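Local atomic coordinates of L-amino acid deaminase (Proteus vulgaris, PDB entry 5I39), a protein that catalyses, in all likelihood, the oxidative deamination of L-amino acids as a membrane-bound, FAD-dependent oxidoreductase. Residues T92-L95 / H96-K100; E129-V132 / N133-K136. One frame throughout, in Å; residues are numbered along the deposited sequence. Where two conformers were deposited one is given.

Contact 1: T92-L95 / H96-K100; sequences TFLL and HHLGK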
loop_
_atom_site.group_PDB
_atom_site.type_symbol
_atom_site.label_atom_id
_atom_site.label_comp_id
_atom_site.label_asym_id
_atom_site.label_seq_id
_atom_site.Cartn_x
_atom_site.Cartn_y
_atom_site.Cartn_z
ATOM N N THR A 92 -8.818 6.876 -9.543
ATOM C CA THR A 92 -8.374 5.800 -8.654
ATOM C C THR A 92 -9.480 5.156 -7.819
ATOM O O THR A 92 -9.201 4.210 -7.078
ATOM C CB THR A 92 -7.262 6.295 -7.715
ATOM O OG1 THR A 92 -7.728 7.447 -7.005
ATOM C CG2 THR A 92 -6.001 6.640 -8.508
ATOM N N PHE A 93 -10.729 5.606 -7.947
ATOM C CA PHE A 93 -11.775 5.052 -7.098
ATOM C C PHE A 93 -11.893 3.534 -7.257
ATOM O O PHE A 93 -11.850 2.802 -6.267
ATOM C CB PHE A 93 -13.143 5.687 -7.337
ATOM C CG PHE A 93 -14.214 5.018 -6.538
ATOM C CD1 PHE A 93 -14.375 5.321 -5.190
ATOM C CD2 PHE A 93 -14.971 3.993 -7.087
ATOM C CE1 PHE A 93 -15.319 4.659 -4.425
ATOM C CE2 PHE A 93 -15.913 3.322 -6.325
ATOM C CZ PHE A 93 -16.091 3.660 -4.993
ATOM N N LEU A 94 -12.059 3.060 -8.487
ATOM C CA LEU A 94 -12.248 1.621 -8.696
ATOM C C LEU A 94 -11.006 0.811 -8.323
ATOM O O LEU A 94 -11.112 -0.291 -7.806
ATOM C CB LEU A 94 -12.711 1.315 -10.120
ATOM C CG LEU A 94 -14.165 1.699 -10.411
ATOM C CD1 LEU A 94 -14.455 1.504 -11.889
ATOM C CD2 LEU A 94 -15.167 0.909 -9.574
ATOM N N LEU A 95 -9.829 1.372 -8.560
ATOM C CA LEU A 95 -8.597 0.739 -8.119
ATOM C C LEU A 95 -8.649 0.435 -6.609
ATOM O O LEU A 95 -8.258 -0.645 -6.165
ATOM C CB LEU A 95 -7.417 1.644 -8.467
ATOM C CG LEU A 95 -6.016 1.064 -8.332
ATOM C CD1 LEU A 95 -5.746 -0.011 -9.370
ATOM C CD2 LEU A 95 -5.003 2.182 -8.481
ATOM N N HIS A 96 -9.172 1.386 -5.840
ATOM C CA HIS A 96 -9.330 1.213 -4.393
ATOM C C HIS A 96 -10.523 0.350 -3.992
ATOM O O HIS A 96 -10.423 -0.462 -3.072
ATOM C CB HIS A 96 -9.409 2.575 -3.722
ATOM C CG HIS A 96 -8.105 3.291 -3.716
ATOM N ND1 HIS A 96 -7.604 3.898 -2.590
ATOM C CD2 HIS A 96 -7.171 3.450 -4.680
ATOM C CE1 HIS A 96 -6.428 4.427 -2.868
ATOM N NE2 HIS A 96 -6.137 4.162 -4.127
ATOM N N HIS A 97 -11.643 0.533 -4.678
ATOM C CA HIS A 97 -12.878 -0.202 -4.396
ATOM C C HIS A 97 -12.673 -1.700 -4.648
ATOM O O HIS A 97 -13.006 -2.541 -3.804
ATOM C CB HIS A 97 -13.975 0.380 -5.284
ATOM C CG HIS A 97 -15.350 -0.125 -5.011
ATOM N ND1 HIS A 97 -16.028 0.133 -3.838
ATOM C CD2 HIS A 97 -16.205 -0.810 -5.806
ATOM C CE1 HIS A 97 -17.238 -0.396 -3.922
ATOM N NE2 HIS A 97 -17.368 -0.974 -5.101
ATOM N N LEU A 98 -12.106 -2.023 -5.807
ATOM C CA LEU A 98 -11.751 -3.405 -6.137
ATOM C C LEU A 98 -10.567 -3.910 -5.304
ATOM O O LEU A 98 -10.515 -5.083 -4.954
ATOM C CB LEU A 98 -11.451 -3.560 -7.633
ATOM C CG LEU A 98 -12.641 -3.707 -8.585
ATOM C CD1 LEU A 98 -13.597 -2.528 -8.525
ATOM C CD2 LEU A 98 -12.128 -3.902 -10.002
ATOM N N GLY A 99 -9.616 -3.033 -5.000
ATOM C CA GLY A 99 -8.495 -3.400 -4.139
ATOM C C GLY A 99 -8.962 -3.922 -2.791
ATOM O O GLY A 99 -8.534 -4.987 -2.345
ATOM N N LYS A 100 -9.863 -3.181 -2.152
ATOM C CA LYS A 100 -10.457 -3.625 -0.888
ATOM C C LYS A 100 -11.180 -4.963 -1.037
ATOM O O LYS A 100 -11.051 -5.842 -0.194
ATOM C CB LYS A 100 -11.458 -2.597 -0.375
ATOM C CG LYS A 100 -10.849 -1.309 0.153
ATOM C CD LYS A 100 -11.863 -0.171 0.174
ATOM C CE LYS A 100 -13.124 -0.527 0.943
ATOM N NZ LYS A 100 -14.098 0.585 0.846
#

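Contact 2: E129-V132 / N133-K136; sequences EDLV and NVRK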
loop_
_atom_site.group_PDB
_atom_site.type_symbol
_atom_site.label_atom_id
_atom_site.label_comp_id
_atom_site.label_asym_id
_atom_site.label_seq_id
_atom_site.Cartn_x
_atom_site.Cartn_y
_atom_site.Cartn_z
ATOM N N GLU A 129 -17.881 23.347 4.866
ATOM C CA GLU A 129 -17.445 23.195 3.469
ATOM C C GLU A 129 -16.960 21.773 3.177
ATOM O O GLU A 129 -17.312 21.184 2.157
ATOM C CB GLU A 129 -16.338 24.205 3.134
ATOM C CG GLU A 129 -15.842 24.154 1.690
ATOM C CD GLU A 129 -14.888 25.285 1.340
ATOM O OE1 GLU A 129 -14.298 25.894 2.258
ATOM O OE2 GLU A 129 -14.724 25.564 0.135
ATOM N N ASP A 130 -16.144 21.233 4.078
ATOM C CA ASP A 130 -15.653 19.861 3.948
ATOM C C ASP A 130 -16.816 18.866 3.946
ATOM O O ASP A 130 -16.819 17.921 3.160
ATOM C CB ASP A 130 -14.671 19.542 5.081
ATOM C CG ASP A 130 -13.848 18.284 4.830
ATOM O OD1 ASP A 130 -13.565 17.936 3.665
ATOM O OD2 ASP A 130 -13.464 17.640 5.827
ATOM N N LEU A 131 -17.802 19.099 4.811
ATOM C CA LEU A 131 -19.007 18.272 4.867
ATOM C C LEU A 131 -19.803 18.330 3.559
ATOM O O LEU A 131 -20.271 17.298 3.074
ATOM C CB LEU A 131 -19.882 18.668 6.060
ATOM C CG LEU A 131 -21.222 17.947 6.235
ATOM C CD1 LEU A 131 -21.070 16.435 6.283
ATOM C CD2 LEU A 131 -21.890 18.455 7.499
ATOM N N VAL A 132 -19.947 19.526 2.985
ATOM C CA VAL A 132 -20.568 19.669 1.659
ATOM C C VAL A 132 -19.808 18.814 0.641
ATOM O O VAL A 132 -20.410 18.072 -0.134
ATOM C CB VAL A 132 -20.617 21.146 1.187
ATOM C CG1 VAL A 132 -21.022 21.253 -0.279
ATOM C CG2 VAL A 132 -21.583 21.952 2.043
ATOM N N ASN A 133 -18.484 18.922 0.654
ATOM C CA ASN A 133 -17.658 18.214 -0.316
ATOM C C ASN A 133 -17.745 16.699 -0.186
ATOM O O ASN A 133 -17.877 16.006 -1.194
ATOM C CB ASN A 133 -16.207 18.685 -0.231
ATOM C CG ASN A 133 -16.041 20.133 -0.653
ATOM O OD1 ASN A 133 -16.909 20.705 -1.316
ATOM N ND2 ASN A 133 -14.928 20.736 -0.264
ATOM N N VAL A 134 -17.700 16.182 1.039
ATOM C CA VAL A 134 -17.803 14.725 1.231
ATOM C C VAL A 134 -19.204 14.220 0.863
ATOM O O VAL A 134 -19.337 13.164 0.252
ATOM C CB VAL A 134 -17.348 14.228 2.633
ATOM C CG1 VAL A 134 -15.889 14.571 2.861
ATOM C CG2 VAL A 134 -18.203 14.763 3.767
ATOM N N ARG A 135 -20.241 14.976 1.217
ATOM C CA ARG A 135 -21.602 14.591 0.841
ATOM C C ARG A 135 -21.770 14.515 -0.675
ATOM O O ARG A 135 -22.342 13.546 -1.186
ATOM C CB ARG A 135 -22.638 15.522 1.463
ATOM C CG ARG A 135 -22.975 15.147 2.890
ATOM C CD ARG A 135 -23.879 16.164 3.545
ATOM N NE ARG A 135 -24.635 15.579 4.652
ATOM C CZ ARG A 135 -25.100 16.248 5.708
ATOM N NH1 ARG A 135 -24.868 17.550 5.857
ATOM N NH2 ARG A 135 -25.801 15.602 6.635
ATOM N N LYS A 136 -21.235 15.502 -1.390
ATOM C CA LYS A 136 -21.279 15.476 -2.853
ATOM C C LYS A 136 -20.521 14.266 -3.404
ATOM O O LYS A 136 -20.989 13.606 -4.329
ATOM C CB LYS A 136 -20.710 16.763 -3.460
ATOM C CG LYS A 136 -20.904 16.844 -4.969
ATOM C CD LYS A 136 -20.277 18.077 -5.588
ATOM C CE LYS A 136 -20.509 18.088 -7.090
ATOM N NZ LYS A 136 -19.893 19.267 -7.754
HETATM O O HOH W 1 -13.895 23.231 -1.551
HETATM O O HOH W 2 -13.106 19.143 1.165
#

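Contact 1: T92-L95 / H96-K100
Phe-93 and His-97, one turn apart on helix 90-103, set their rings side by side and pointing the same way. The planes are near parallel, 24° apart, but slid so far that the rings barely overlap, with the centroids of Phe-93 and His-97 5.0 Å from each other. The closest approach is through Phe-93 CE2, which lies over one face of the imidazole, 3.7 Å from His-97 CG. The methylene helps too, His-97 CB making an off-centre CH-pi contact with the phenyl ring. Both side chains have CG anti to the backbone N, which turns the two rings out of the helix in the same direction.

The apolar contact is smaller. Leu-94 and Leu-98 cross at a slant, Leu-94 CD2 meeting Leu-98 CD1 at 3.9 Å. Leu-98, together with Leu-95, also packs on Val-382 of helix 376-392.

Backbone bonds join four i to i+4 pairs, from Thr-92 O with His-96 N through to Leu-95 O with Gly-99 N. Most are ordinary; that from Gly-99 N to Leu-95 O (3.0 Å) is bent, 136° at the hydrogen, and its donor stands well above the carbonyl plane. His-96 brings CD2 to 3.2 Å from Thr-92 O, its ring folded back beside its own backbone N (chi1 -71°).

Outside the turn, His-97 NE2 bonds to Ile-149 O, while His-96 uses both ring nitrogens, ND1 to Ile-84 O and NE2 to Glu-379 OE2. The two histidines therefore spend their polar ends on separate parts of the fold. With both nitrogens engaged, the His-96 imidazole is fixed in rotation close to the FAD-binding Thr-378, its side chain about 6 Å from the bound FAD at the nearest atoms.

Contact 2: E129-V132 / N133-K136
Asn-133 reaches back along helix 128-143 to two acidic side chains of the preceding turn, both times through water. Its ND2 gives one hydrogen to a water 3.0 Å away, which in turn donates to Glu-129 OE2. A second water, 2.8 Å from Asn-133 ND2, passes its own hydrogen to Asp-130 OD1. One amide nitrogen thus feeds two carboxylates without touching either. Glu-129 runs out extended alongside Asn-133, its carboxylate turned 55° from the amide plane.

On another side of the helix, Leu-131 and Arg-135 slant across each other. The leucine lays CD1 over one face of the guanidinium, while Leu-131 CD2 comes to 3.5 Å from Arg-135 NH1, so an apolar branch covers part of a charged group. Arg-135 stretches from CG to NE, which carries its end as far as the leucine methyls. Beneath these side chains run four regular i to i+4 backbone bonds, from Glu-129 O with Asn-133 N through to Val-132 O with Lys-136 N.

Further out, Asp-130 is held by Lys-87 through a salt bridge at OD1 and by Leu-126 N at OD2; Asp-127 OD1 takes the backbone N of Asp-130. Arg-135 rests on Ile-155 of strand 153-156.

With Leu-131 and Val-134 buried and Glu-129, Asn-133 and Lys-136 exposed, the burial pattern is that of an amphipathic surface helix.

Overall arrangement
Coming from the N terminus, the chain first builds strands 40-43 and 63-66 of the parallel part of the nucleotide-binding sheet, then reaches helix 90-103, where contact 1 spans successive turns. It goes on through helix 106-110 and strand 117-123 of the large mixed sheet before helix 128-143 carries contact 2. Neither contact closes a loop, since each lies within a single helix; they follow in series, with no nesting or crossing. The centres of contact 1 and contact 2 are about 21 Å apart. The nearest atoms of contact 1 and contact 2 are about 11 Å apart. Contact 1 is buried beside helix 376-392 and the flavin site, contact 2 lies farther out against strand 153-156. Phe-93 links the two helices through a cation-pi contact with Arg-141.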